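PDB 4CCY: carboxylesterase YbfK from Bacillus subtilis, which hydrolyses carboxylic esters to an alcohol and a carboxylate, acting as a carboxylesterase in vitro. Local coordinates for residues D22-L27 with P194-Q199; G62-S67 with G90-S95; Y71-A76 with E281-R286; R148-S153 with L288-G293; D188-H193 with S276-E281. All blocks are in the same frame, centred on the assembly; numbering follows the deposited sequence.

Contact 1. Residues D22-L27 with P194-Q199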
# COMPACT_ATOMS: atom_id res chain seq x y z
N ASP B 22 -13.06 -8.11 9.71
CA ASP B 22 -14.32 -7.42 10.05
C ASP B 22 -14.24 -6.68 11.39
O ASP B 22 -14.78 -5.58 11.52
CB ASP B 22 -15.50 -8.38 10.05
CG ASP B 22 -15.90 -8.83 8.65
OD1 ASP B 22 -15.59 -8.12 7.67
OD2 ASP B 22 -16.53 -9.90 8.54
N GLN B 23 -13.58 -7.29 12.37
CA GLN B 23 -13.35 -6.64 13.66
C GLN B 23 -12.41 -5.43 13.55
O GLN B 23 -12.65 -4.40 14.16
CB GLN B 23 -12.88 -7.64 14.72
CG GLN B 23 -14.02 -8.50 15.25
CD GLN B 23 -13.56 -9.61 16.18
OE1 GLN B 23 -12.44 -9.58 16.70
NE2 GLN B 23 -14.43 -10.59 16.41
N SER B 24 -11.35 -5.55 12.74
CA SER B 24 -10.47 -4.40 12.49
C SER B 24 -11.26 -3.22 11.92
O SER B 24 -11.01 -2.07 12.27
CB SER B 24 -9.32 -4.77 11.56
OG SER B 24 -8.36 -5.57 12.23
N LEU B 25 -12.23 -3.52 11.06
CA LEU B 25 -13.05 -2.50 10.42
C LEU B 25 -13.96 -1.69 11.36
O LEU B 25 -14.49 -0.66 10.95
CB LEU B 25 -13.82 -3.10 9.22
CG LEU B 25 -12.97 -3.43 7.98
CD1 LEU B 25 -13.77 -4.18 6.92
CD2 LEU B 25 -12.33 -2.19 7.39
N SER B 26 -14.13 -2.13 12.60
CA SER B 26 -14.80 -1.32 13.63
C SER B 26 -14.01 -0.04 13.95
O SER B 26 -14.54 0.88 14.58
CB SER B 26 -15.05 -2.12 14.91
OG SER B 26 -13.84 -2.41 15.59
N LEU B 27 -12.74 0.02 13.52
CA LEU B 27 -11.90 1.20 13.75
C LEU B 27 -12.13 2.26 12.68
O LEU B 27 -11.66 3.38 12.83
CB LEU B 27 -10.41 0.84 13.83
CG LEU B 27 -9.97 -0.04 15.01
CD1 LEU B 27 -8.50 -0.43 14.87
CD2 LEU B 27 -10.24 0.63 16.36
N PRO B 194 -4.19 -3.60 18.78
CA PRO B 194 -4.37 -5.05 18.99
C PRO B 194 -5.20 -5.75 17.89
O PRO B 194 -4.90 -6.89 17.53
CB PRO B 194 -5.10 -5.12 20.34
CG PRO B 194 -4.68 -3.89 21.06
CD PRO B 194 -4.40 -2.84 20.03
N LEU B 195 -6.22 -5.06 17.38
CA LEU B 195 -7.05 -5.61 16.29
C LEU B 195 -6.27 -5.83 14.99
O LEU B 195 -6.49 -6.82 14.29
CB LEU B 195 -8.29 -4.75 16.05
CG LEU B 195 -9.34 -4.70 17.16
CD1 LEU B 195 -10.35 -3.59 16.90
CD2 LEU B 195 -10.04 -6.05 17.29
N LEU B 196 -5.36 -4.90 14.67
CA LEU B 196 -4.51 -5.05 13.49
C LEU B 196 -3.47 -6.14 13.68
O LEU B 196 -3.21 -6.93 12.78
CB LEU B 196 -3.83 -3.74 13.09
CG LEU B 196 -4.35 -3.08 11.82
CD1 LEU B 196 -3.45 -1.92 11.43
CD2 LEU B 196 -4.46 -4.09 10.67
N GLN B 197 -2.89 -6.18 14.88
CA GLN B 197 -2.01 -7.25 15.31
C GLN B 197 -2.67 -8.62 15.11
O GLN B 197 -2.07 -9.50 14.49
CB GLN B 197 -1.63 -7.04 16.79
CG GLN B 197 -0.70 -8.09 17.37
CD GLN B 197 0.76 -7.82 17.08
OE1 GLN B 197 1.19 -6.66 16.98
NE2 GLN B 197 1.55 -8.89 16.99
N ARG B 198 -3.89 -8.79 15.59
CA ARG B 198 -4.56 -10.09 15.51
C ARG B 198 -4.91 -10.46 14.08
O ARG B 198 -4.77 -11.62 13.69
CB ARG B 198 -5.80 -10.15 16.39
CG ARG B 198 -5.49 -10.09 17.88
CD ARG B 198 -6.67 -10.57 18.72
NE ARG B 198 -7.07 -9.54 19.67
CZ ARG B 198 -8.26 -8.93 19.66
NH1 ARG B 198 -9.19 -9.28 18.78
NH2 ARG B 198 -8.53 -7.99 20.56
N GLN B 199 -5.36 -9.48 13.30
CA GLN B 199 -5.71 -9.71 11.89
C GLN B 199 -4.52 -10.19 11.06
O GLN B 199 -4.63 -11.20 10.34
CB GLN B 199 -6.32 -8.46 11.26
CG GLN B 199 -6.72 -8.67 9.80
CD GLN B 199 -7.16 -7.40 9.12
OE1 GLN B 199 -7.64 -6.47 9.77
NE2 GLN B 199 -7.01 -7.33 7.80
O HOH W 1 -9.99 -9.88 16.17
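Leu195, in the first turn of helix 194-205, packs against Gln23 and Ser24 of helix 12-24 and Leu27 of the 3-10 segment 25-27. Its helix lies between strands 146-152 and 236-241 in sequence, where alpha/beta hydrolases commonly insert their cap, so helix 194-205 is probably part of the cap, here tied to helix 12-24. From Leu195 CB, 3.9 Å from Ser24 OG, the leucine forks. CD1 goes in among Gln23 O, the hydroxyl of Ser26 and the branch point of Leu27, whose CG lies 4.0 Å from Leu195 CD1. CD2 turns the other way, to Gln23 CB. Gln23 O lies 3.7 Å from Leu195 CD1 and is already taken within its own segment, by the amide and the hydroxyl of Ser26. Beside the leucine the hydroxyl of buried Ser24 donates to Gln199 across the gap: Ser24 OG to Gln199 OE1 is 2.7 Å, in the plane of that carbonyl. Gln199 reaches it with an extended chain, CG anti to the backbone N (chi1 -179°), and its NE2 is bonded to Ser66 OG. Gln23 and Arg198 meet obliquely, amide and guanidinium planes 74° apart, Gln23 OE1 standing 3.9 Å from Arg198 NH1. A water lies between Gln23 OE1 and Arg198 NH1, weakly accepting from Arg198 NH1 at 2.8 Å.

Contact 2. Residues G62-S67 with G90-S95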
# COMPACT_ATOMS: atom_id res chain seq x y z
N GLY B 62 -0.05 -1.66 2.65
CA GLY B 62 1.17 -2.45 2.67
C GLY B 62 0.88 -3.93 2.74
O GLY B 62 -0.23 -4.35 3.10
N GLY B 63 1.89 -4.74 2.40
CA GLY B 63 1.76 -6.19 2.40
C GLY B 63 1.26 -6.72 3.74
O GLY B 63 1.74 -6.32 4.79
N LEU B 64 0.26 -7.61 3.68
CA LEU B 64 -0.31 -8.31 4.86
C LEU B 64 -1.33 -7.50 5.66
O LEU B 64 -2.05 -8.06 6.50
CB LEU B 64 0.78 -8.85 5.80
CG LEU B 64 1.81 -9.84 5.23
CD1 LEU B 64 2.79 -10.28 6.31
CD2 LEU B 64 1.12 -11.04 4.60
N PHE B 65 -1.41 -6.19 5.39
CA PHE B 65 -2.20 -5.25 6.20
C PHE B 65 -3.66 -5.10 5.81
O PHE B 65 -4.50 -4.85 6.68
CB PHE B 65 -1.54 -3.88 6.21
CG PHE B 65 -0.44 -3.73 7.23
CD1 PHE B 65 0.79 -4.36 7.05
CD2 PHE B 65 -0.64 -2.97 8.37
CE1 PHE B 65 1.79 -4.24 7.99
CE2 PHE B 65 0.37 -2.84 9.32
CZ PHE B 65 1.58 -3.47 9.13
N SER B 66 -3.96 -5.24 4.52
CA SER B 66 -5.30 -4.97 3.98
C SER B 66 -5.66 -3.48 4.11
O SER B 66 -4.93 -2.71 4.73
CB SER B 66 -6.38 -5.82 4.67
OG SER B 66 -6.85 -5.19 5.86
N SER B 67 -6.80 -3.10 3.53
CA SER B 67 -7.29 -1.72 3.57
C SER B 67 -7.70 -1.24 4.97
O SER B 67 -7.83 -0.02 5.20
CB SER B 67 -8.45 -1.55 2.60
OG SER B 67 -7.97 -1.75 1.27
N GLY B 90 -4.11 -11.08 -4.44
CA GLY B 90 -2.95 -11.95 -4.29
C GLY B 90 -2.28 -11.78 -2.93
O GLY B 90 -1.27 -12.43 -2.65
N ASP B 91 -2.84 -10.90 -2.10
CA ASP B 91 -2.39 -10.70 -0.72
C ASP B 91 -3.49 -11.12 0.26
O ASP B 91 -4.63 -11.42 -0.16
CB ASP B 91 -1.96 -9.25 -0.50
CG ASP B 91 -1.29 -9.02 0.85
OD1 ASP B 91 -0.75 -9.97 1.44
OD2 ASP B 91 -1.28 -7.86 1.32
N LYS B 92 -3.16 -11.18 1.54
CA LYS B 92 -4.10 -11.64 2.57
C LYS B 92 -5.11 -10.55 2.88
O LYS B 92 -4.84 -9.64 3.65
CB LYS B 92 -3.37 -12.09 3.84
CG LYS B 92 -2.58 -13.38 3.73
CD LYS B 92 -3.48 -14.53 3.28
CE LYS B 92 -2.90 -15.90 3.60
NZ LYS B 92 -1.44 -15.95 3.90
N ASN B 93 -6.29 -10.66 2.27
CA ASN B 93 -7.34 -9.65 2.37
C ASN B 93 -8.58 -10.21 1.66
O ASN B 93 -8.64 -11.42 1.38
CB ASN B 93 -6.89 -8.30 1.77
CG ASN B 93 -6.40 -8.43 0.34
OD1 ASN B 93 -7.07 -9.02 -0.51
ND2 ASN B 93 -5.21 -7.88 0.06
N LYS B 94 -9.56 -9.35 1.37
CA LYS B 94 -10.85 -9.81 0.84
C LYS B 94 -10.91 -9.97 -0.68
O LYS B 94 -11.91 -10.44 -1.22
CB LYS B 94 -12.00 -8.93 1.35
CG LYS B 94 -12.40 -9.22 2.80
CD LYS B 94 -13.76 -8.62 3.14
CE LYS B 94 -14.08 -8.81 4.62
NZ LYS B 94 -15.47 -8.39 4.96
N SER B 95 -9.86 -9.55 -1.39
CA SER B 95 -9.82 -9.75 -2.83
C SER B 95 -9.65 -11.24 -3.17
O SER B 95 -8.99 -11.99 -2.42
CB SER B 95 -8.76 -8.86 -3.48
OG SER B 95 -9.10 -7.48 -3.28
O HOH W 2 -4.86 -8.55 6.34
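Leu64 N donates to the carboxylate of Asp91, with Leu64 N to Asp91 OD2 at 2.8 Å and the N-H pointing at the acceptor at 161°. OD2 takes it on its syn lone pair, the side of the other oxygen. Asp91 CB already points to the opposing loop, and with CG opposite the backbone N (chi1 -172°) the carboxylate carries on that way. Asp91 OD1 accepts a weak bond from Lys92 N, which helps fix the rotation of the carboxylate. The Leu64 and Asp91 side chains cross at about a right angle, Leu64 CD2 3.8 Å from Asp91 OD1. Asp91 OD2 also lies 3.6 Å from Gly63 CA. The segment 62-67 follows strand 56-60, and His61, Gly62 and Gly63 are consistent with the His-Gly motif that shapes the oxyanion hole in many alpha/beta hydrolases; Gly62 lies about 4 Å from the side chain of Ser129, the probable nucleophile. Further along, the loops are bridged by a water that gives one hydrogen to Leu64 O and the other to Lys92 O, at 2.9 Å from Lys92 O. Ser66 and Asn93 meet through their CB atoms, Ser66 CB to Asn93 CB 3.8 Å, while their polar ends serve other partners. Ser66 OG donates to Phe65 O. Asn93 ND2 donates to Ile88 O, and Asn93 OD1 closes an Asx turn by accepting from Ser95 N at 3.0 Å, the donor tilted 20° from the carbonyl plane.

Contact 3. Residues Y71-A76 with E281-R286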
# COMPACT_ATOMS: atom_id res chain seq x y z
N TYR B 71 -7.41 3.24 8.80
CA TYR B 71 -8.32 3.83 9.81
C TYR B 71 -7.88 5.18 10.42
O TYR B 71 -8.74 6.01 10.67
CB TYR B 71 -8.73 2.82 10.92
CG TYR B 71 -7.64 2.54 11.93
CD1 TYR B 71 -7.51 3.33 13.09
CD2 TYR B 71 -6.74 1.50 11.74
CE1 TYR B 71 -6.50 3.08 14.00
CE2 TYR B 71 -5.73 1.25 12.66
CZ TYR B 71 -5.61 2.04 13.78
OH TYR B 71 -4.60 1.76 14.68
N PRO B 72 -6.57 5.41 10.65
CA PRO B 72 -6.30 6.71 11.28
C PRO B 72 -6.02 7.85 10.28
O PRO B 72 -5.68 8.96 10.67
CB PRO B 72 -5.06 6.42 12.13
CG PRO B 72 -4.33 5.36 11.36
CD PRO B 72 -5.34 4.60 10.55
N ASN B 73 -6.19 7.56 8.99
CA ASN B 73 -5.97 8.52 7.91
C ASN B 73 -7.25 8.83 7.15
O ASN B 73 -7.38 9.88 6.53
CB ASN B 73 -4.93 7.99 6.92
CG ASN B 73 -3.76 7.33 7.61
OD1 ASN B 73 -3.63 6.12 7.59
ND2 ASN B 73 -2.90 8.14 8.22
N ILE B 74 -8.20 7.89 7.19
CA ILE B 74 -9.34 7.95 6.26
C ILE B 74 -10.31 9.12 6.50
O ILE B 74 -10.85 9.68 5.54
CB ILE B 74 -10.06 6.59 6.16
CG1 ILE B 74 -10.90 6.49 4.88
CG2 ILE B 74 -10.86 6.27 7.42
CD1 ILE B 74 -10.08 6.13 3.65
N ALA B 75 -10.51 9.51 7.75
CA ALA B 75 -11.39 10.66 8.02
C ALA B 75 -10.81 11.91 7.38
O ALA B 75 -11.50 12.61 6.66
CB ALA B 75 -11.62 10.86 9.51
N ALA B 76 -9.53 12.17 7.60
CA ALA B 76 -8.88 13.35 7.02
C ALA B 76 -8.99 13.34 5.49
O ALA B 76 -9.34 14.35 4.89
CB ALA B 76 -7.43 13.45 7.46
N GLU B 281 -1.02 12.05 12.30
CA GLU B 281 -1.34 13.49 12.26
C GLU B 281 -0.52 14.20 11.19
O GLU B 281 -1.07 14.97 10.39
CB GLU B 281 -1.12 14.17 13.62
CG GLU B 281 -1.96 13.61 14.76
CD GLU B 281 -1.28 12.46 15.52
OE1 GLU B 281 -0.36 11.78 14.99
OE2 GLU B 281 -1.70 12.25 16.68
N TYR B 282 0.79 13.95 11.17
CA TYR B 282 1.66 14.54 10.16
C TYR B 282 1.32 14.05 8.75
O TYR B 282 1.08 14.86 7.85
CB TYR B 282 3.14 14.32 10.47
CG TYR B 282 4.03 14.94 9.42
CD1 TYR B 282 4.16 16.34 9.32
CD2 TYR B 282 4.69 14.15 8.48
CE1 TYR B 282 4.94 16.92 8.33
CE2 TYR B 282 5.49 14.72 7.50
CZ TYR B 282 5.60 16.11 7.43
OH TYR B 282 6.40 16.68 6.45
N VAL B 283 1.30 12.73 8.56
CA VAL B 283 1.01 12.12 7.26
C VAL B 283 -0.32 12.60 6.69
O VAL B 283 -0.39 12.91 5.50
CB VAL B 283 1.11 10.58 7.32
CG1 VAL B 283 0.61 9.92 6.03
CG2 VAL B 283 2.55 10.16 7.56
N ASN B 284 -1.36 12.70 7.54
CA ASN B 284 -2.68 13.16 7.09
C ASN B 284 -2.64 14.53 6.42
O ASN B 284 -3.04 14.68 5.25
CB ASN B 284 -3.69 13.17 8.26
CG ASN B 284 -4.10 11.77 8.69
OD1 ASN B 284 -3.70 10.78 8.07
ND2 ASN B 284 -4.90 11.68 9.76
N GLN B 285 -2.14 15.53 7.16
CA GLN B 285 -2.01 16.88 6.62
C GLN B 285 -1.00 16.99 5.46
O GLN B 285 -1.26 17.70 4.48
CB GLN B 285 -1.72 17.89 7.74
CG GLN B 285 -1.66 19.35 7.27
CD GLN B 285 -2.91 19.81 6.53
OE1 GLN B 285 -2.87 20.11 5.33
NE2 GLN B 285 -4.02 19.88 7.24
N ARG B 286 0.13 16.29 5.56
CA ARG B 286 1.17 16.35 4.52
C ARG B 286 0.65 15.88 3.16
O ARG B 286 0.94 16.49 2.12
CB ARG B 286 2.39 15.53 4.91
CG ARG B 286 3.52 15.59 3.89
CD ARG B 286 4.05 17.01 3.78
NE ARG B 286 5.05 17.17 2.71
CZ ARG B 286 4.81 17.63 1.49
NH1 ARG B 286 3.58 17.97 1.11
NH2 ARG B 286 5.80 17.73 0.62
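Asn284 points from helix 280-291 into the turn that leads to helix 74-77, and both ends of its amide are used there. Its ND2 donates to the backbone of Pro72: Asn284 ND2 to Pro72 O is 3.0 Å and almost perfectly straight, at 176°, lying in the asparagine's amide plane and on a lone pair of the carbonyl. Its OD1 accepts from the second asparagine, with Asn73 ND2 to Asn284 OD1 at 2.8 Å. The two amides stand nearly perpendicular; Asn284 OD1 lies in the amide plane of Asn73, while the donor is tilted 18° from the carbonyl plane of Asn284. Asn73 ND2 has a further acceptor in Ser276 O, so this buried nitrogen joins three parts of the chain. Next to the polar pair the contact turns apolar, Ala76 CB resting 3.8 Å from Asn284 CB. Asn284 CB points to the turn and CG, anti to the carbonyl carbon (chi1 -71°), brings the amide to Pro72 and Asn73; the two bonds hold it from flipping. A leucine here, of similar size but without amide, would probably leave the carbonyl of Pro72 without its donor and Asn73 ND2 with one acceptor fewer. Trp77 NE1, bonded to Asn284 O, adds a further link to the same helix. The arrangement joins the helix following strand 56-60 to the C-terminal helix, two elements that in the canonical alpha/beta-hydrolase fold pack on the same face of the central sheet.

Contact 4. Residues R148-S153 with L288-G293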
# COMPACT_ATOMS: atom_id res chain seq x y z
N ARG B 148 -2.03 13.02 -8.96
CA ARG B 148 -0.85 13.11 -8.10
C ARG B 148 -0.66 11.80 -7.34
O ARG B 148 -1.64 11.13 -7.01
CB ARG B 148 -0.98 14.29 -7.11
CG ARG B 148 -1.18 15.65 -7.78
CD ARG B 148 -0.81 16.81 -6.86
NE ARG B 148 -0.17 17.87 -7.64
CZ ARG B 148 0.68 18.77 -7.16
NH1 ARG B 148 1.02 18.78 -5.88
NH2 ARG B 148 1.20 19.67 -7.98
N ALA B 149 0.58 11.44 -7.07
CA ALA B 149 0.89 10.16 -6.44
C ALA B 149 1.68 10.32 -5.15
O ALA B 149 2.61 11.12 -5.10
CB ALA B 149 1.65 9.27 -7.42
N VAL B 150 1.31 9.54 -4.14
CA VAL B 150 1.94 9.57 -2.83
C VAL B 150 2.51 8.18 -2.53
O VAL B 150 1.78 7.18 -2.56
CB VAL B 150 0.97 9.99 -1.70
CG1 VAL B 150 1.66 9.96 -0.33
CG2 VAL B 150 0.41 11.39 -1.95
N VAL B 151 3.81 8.12 -2.27
CA VAL B 151 4.50 6.85 -2.05
C VAL B 151 5.13 6.89 -0.66
O VAL B 151 6.05 7.68 -0.41
CB VAL B 151 5.58 6.62 -3.12
CG1 VAL B 151 6.34 5.34 -2.86
CG2 VAL B 151 4.97 6.62 -4.52
N ILE B 152 4.63 6.05 0.24
CA ILE B 152 5.12 5.99 1.63
C ILE B 152 5.79 4.65 1.91
O ILE B 152 5.19 3.59 1.70
CB ILE B 152 3.97 6.22 2.65
CG1 ILE B 152 3.15 7.46 2.26
CG2 ILE B 152 4.53 6.34 4.07
CD1 ILE B 152 1.83 7.59 2.99
N SER B 153 7.03 4.72 2.38
CA SER B 153 7.80 3.55 2.78
C SER B 153 7.69 2.43 1.74
O SER B 153 7.27 1.32 2.06
CB SER B 153 7.34 3.07 4.16
OG SER B 153 7.59 4.06 5.14
N LEU B 288 -2.74 15.71 2.38
CA LEU B 288 -3.77 16.67 1.97
C LEU B 288 -3.16 17.91 1.32
O LEU B 288 -3.64 18.39 0.29
CB LEU B 288 -4.64 17.09 3.16
CG LEU B 288 -5.80 16.19 3.57
CD1 LEU B 288 -6.43 16.77 4.84
CD2 LEU B 288 -6.83 16.08 2.44
N SER B 289 -2.10 18.43 1.93
CA SER B 289 -1.39 19.58 1.37
C SER B 289 -0.90 19.26 -0.04
O SER B 289 -1.12 20.04 -0.97
CB SER B 289 -0.20 19.97 2.26
OG SER B 289 -0.64 20.73 3.38
N PHE B 290 -0.27 18.10 -0.19
CA PHE B 290 0.30 17.70 -1.47
C PHE B 290 -0.78 17.45 -2.52
O PHE B 290 -0.70 17.98 -3.62
CB PHE B 290 1.20 16.48 -1.32
CG PHE B 290 1.65 15.89 -2.62
CD1 PHE B 290 2.64 16.51 -3.37
CD2 PHE B 290 1.05 14.74 -3.11
CE1 PHE B 290 3.04 15.98 -4.59
CE2 PHE B 290 1.45 14.20 -4.32
CZ PHE B 290 2.45 14.82 -5.06
N LEU B 291 -1.79 16.67 -2.18
CA LEU B 291 -2.86 16.34 -3.13
C LEU B 291 -3.62 17.55 -3.67
O LEU B 291 -4.05 17.54 -4.82
CB LEU B 291 -3.83 15.31 -2.54
CG LEU B 291 -3.28 13.88 -2.36
CD1 LEU B 291 -4.35 12.93 -1.85
CD2 LEU B 291 -2.65 13.35 -3.65
N CYS B 292 -3.77 18.59 -2.83
CA CYS B 292 -4.47 19.82 -3.19
C CYS B 292 -3.55 20.88 -3.81
O CYS B 292 -3.97 22.02 -4.01
CB CYS B 292 -5.19 20.39 -1.96
SG CYS B 292 -6.46 19.30 -1.27
N GLY B 293 -2.31 20.51 -4.11
CA GLY B 293 -1.29 21.45 -4.60
C GLY B 293 -1.27 21.63 -6.10
O GLY B 293 -0.44 22.39 -6.62
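The ring of Phe290 and the guanidinium of Arg148 are the flat groups of this contact. Over one face of the Phe290 ring lies Arg148 CD, 4.2 Å above the plane and offset toward the rim; Ala149 N sits at the edge, in plane. Ala149 O comes at a slant, 3.4 Å from Phe290 CE2, as does Val150 CG2, 3.6 Å from Phe290 CD2. The guanidinium has the carbonyl carbon of Gly293 over one face and Phe290 O near its edge. Arg148 CZ stands 5.0 Å from the centroid of the Phe290 ring, 28° off the normal, an off-centre cation-pi contact. Arg148 reaches this place by bending at chi3 (142°), which swings the guanidinium past the ring to the end of the helix, where Arg148 NH1 donates to Phe290 O at 3.0 Å and a bent 139°, with the oxygen tilted out of the guanidinium plane. Gly293 N bonds to the same oxygen from the other face of the carbonyl. Leu291 CD2 fills in beside the strand, 4.0 Å from both Arg148 CB and Val150 CG2. The contact thus seats the last turn of helix 280-291 against residues 148-150 of strand 146-152, in the central sheet of the alpha/beta-hydrolase fold. A positive charge lying off-centre by the ring and bonded to a carbonyl of the helix's last turn is likely to stabilise that helix end electrostatically.

Contact 5. Residues D188-H193 with S276-E281. With NA (sodium ion), chain F.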
# COMPACT_ATOMS: atom_id res chain seq x y z
N ASP B 188 10.89 -0.65 18.12
CA ASP B 188 10.71 -0.64 19.58
C ASP B 188 9.76 0.41 20.15
O ASP B 188 9.32 0.28 21.30
CB ASP B 188 12.06 -0.53 20.28
CG ASP B 188 12.77 -1.85 20.38
OD1 ASP B 188 12.43 -2.77 19.61
OD2 ASP B 188 13.68 -1.96 21.23
N SER B 189 9.45 1.45 19.38
CA SER B 189 8.61 2.54 19.89
C SER B 189 7.17 2.53 19.36
O SER B 189 6.36 3.39 19.74
CB SER B 189 9.27 3.90 19.67
OG SER B 189 9.90 3.97 18.40
N TYR B 190 6.83 1.57 18.51
CA TYR B 190 5.47 1.48 18.00
C TYR B 190 4.86 0.10 18.18
O TYR B 190 5.51 -0.91 17.89
CB TYR B 190 5.39 1.90 16.53
CG TYR B 190 3.96 1.88 16.00
CD1 TYR B 190 3.05 2.85 16.40
CD2 TYR B 190 3.53 0.88 15.14
CE1 TYR B 190 1.74 2.84 15.95
CE2 TYR B 190 2.21 0.85 14.68
CZ TYR B 190 1.33 1.83 15.08
OH TYR B 190 0.02 1.82 14.64
N ASP B 191 3.62 0.07 18.66
CA ASP B 191 2.81 -1.15 18.70
C ASP B 191 1.59 -0.94 17.84
O ASP B 191 0.96 0.11 17.91
CB ASP B 191 2.35 -1.46 20.13
CG ASP B 191 3.50 -1.76 21.06
OD1 ASP B 191 4.42 -2.51 20.68
OD2 ASP B 191 3.47 -1.25 22.19
N LEU B 192 1.24 -1.94 17.04
CA LEU B 192 0.01 -1.89 16.26
C LEU B 192 -1.16 -1.86 17.24
O LEU B 192 -1.01 -2.27 18.40
CB LEU B 192 -0.11 -3.13 15.36
CG LEU B 192 0.85 -3.31 14.19
CD1 LEU B 192 0.75 -4.72 13.63
CD2 LEU B 192 0.60 -2.26 13.11
N HIS B 193 -2.31 -1.37 16.78
CA HIS B 193 -3.56 -1.61 17.50
C HIS B 193 -3.73 -3.11 17.61
O HIS B 193 -3.44 -3.85 16.66
CB HIS B 193 -4.74 -1.00 16.76
CG HIS B 193 -6.01 -0.93 17.58
ND1 HIS B 193 -6.77 -2.02 17.85
CD2 HIS B 193 -6.63 0.15 18.21
CE1 HIS B 193 -7.81 -1.65 18.61
NE2 HIS B 193 -7.73 -0.33 18.83
N SER B 276 2.40 5.82 8.13
CA SER B 276 1.01 6.28 8.14
C SER B 276 0.27 5.87 9.42
O SER B 276 -0.71 6.51 9.80
CB SER B 276 0.26 5.79 6.90
OG SER B 276 0.13 4.38 6.94
N LEU B 277 0.76 4.82 10.09
CA LEU B 277 0.18 4.39 11.36
C LEU B 277 0.88 5.07 12.51
O LEU B 277 0.25 5.42 13.51
CB LEU B 277 0.27 2.87 11.53
CG LEU B 277 -0.66 2.01 10.66
CD1 LEU B 277 -0.19 0.56 10.62
CD2 LEU B 277 -2.10 2.11 11.15
N GLU B 278 2.18 5.29 12.35
CA GLU B 278 3.02 5.78 13.43
C GLU B 278 2.89 7.30 13.64
O GLU B 278 2.87 7.78 14.77
CB GLU B 278 4.47 5.38 13.18
CG GLU B 278 5.28 5.17 14.45
CD GLU B 278 6.66 4.57 14.21
OE1 GLU B 278 6.88 3.92 13.16
OE2 GLU B 278 7.53 4.75 15.09
N GLN B 279 2.81 8.04 12.54
CA GLN B 279 2.66 9.50 12.59
C GLN B 279 1.45 9.96 11.77
O GLN B 279 1.62 10.73 10.82
CB GLN B 279 3.92 10.22 12.07
CG GLN B 279 5.17 10.05 12.93
CD GLN B 279 5.06 10.71 14.30
OE1 GLN B 279 4.17 11.53 14.54
NE2 GLN B 279 5.97 10.36 15.19
N PRO B 280 0.23 9.49 12.13
CA PRO B 280 -0.92 9.78 11.31
C PRO B 280 -1.26 11.28 11.23
O PRO B 280 -1.71 11.73 10.19
CB PRO B 280 -2.05 9.00 12.00
CG PRO B 280 -1.62 8.89 13.43
CD PRO B 280 -0.13 8.69 13.32
N GLU B 281 -1.02 12.05 12.30
CA GLU B 281 -1.34 13.49 12.26
C GLU B 281 -0.52 14.20 11.19
O GLU B 281 -1.07 14.97 10.39
CB GLU B 281 -1.12 14.17 13.62
CG GLU B 281 -1.96 13.61 14.76
CD GLU B 281 -1.28 12.46 15.52
OE1 GLU B 281 -0.36 11.78 14.99
OE2 GLU B 281 -1.70 12.25 16.68
NA NA F . 7.07 -2.75 18.24
O HOH W 3 7.18 -1.78 20.31
O HOH W 4 5.02 -4.32 18.50
O HOH W 5 8.70 -4.13 18.21
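Tyr190 and Leu192, in the loop joining helices 175-186 and 194-205, lie against Leu277 and Glu278 of helix 275-278, just after His273 of the probable charge relay. Tyr190 carries most of the contact. Its CG lies trans to the backbone N (chi1 -177°), which sends the ring across the helix. CB meets the carboxylate carbon, Tyr190 CB to Glu278 CD 3.8 Å. Further out, CD1 passes Glu278 CG, while at the tip Tyr190 OH lies 3.3 Å from Leu277 CB. Tyrosine and glutamate slide past one another in opposite directions, ring and carboxylate 25° from coplanar, and Glu278 OE1 is held by Gly272 N. Beyond the ring, Leu192 CD2 packs 3.8 Å from Leu277 CD1. With an alanine in place of Tyr190, a gap would probably open over the Glu278 chain and Leu277 CB would lose its cover. The tyrosine's backbone serves another end: Tyr190 O binds a sodium ion at 2.4 Å, with Thr186 OG1, Gly187 O and three waters completing six ligands. Asp191 OD1 stays in the second shell, 3.6 Å from the sodium ion. It accepts a hydrogen from each of two of those waters. His193, at the loop's end, is the N-cap of helix 194-205, its ND1 bonded to Leu195 N. A loop of the insertion between strands 146-152 and 236-241 that packs on helix 275-278, which closely follows His273, the probable triad histidine, is consistent with the cap that alpha/beta hydrolases commonly insert at this point.

How the contacts relate
Contacts 3, 4 and 5 all draw on helix 280-291, and contacts 3 and 5 share Glu281; the centres of contacts 3 and 4 are about 11 Å apart, those of 3 and 5 about 12 Å. Contact 1 reaches the farthest from contact 4, about 26 Å between centres. Contacts 1 and 2 are joined by a salt bridge from Asp22 to Lys94, and contact 2 touches contact 5 through Phe65, which packs on Leu192 and Leu277. Along the chain, contact 2 is nested inside the loop closed by contact 1, and contact 5 inside those closed by contacts 3 and 4. Together they tie helix 12-24, the probable cap and helix 280-291 round the central sheet, near the probable triad.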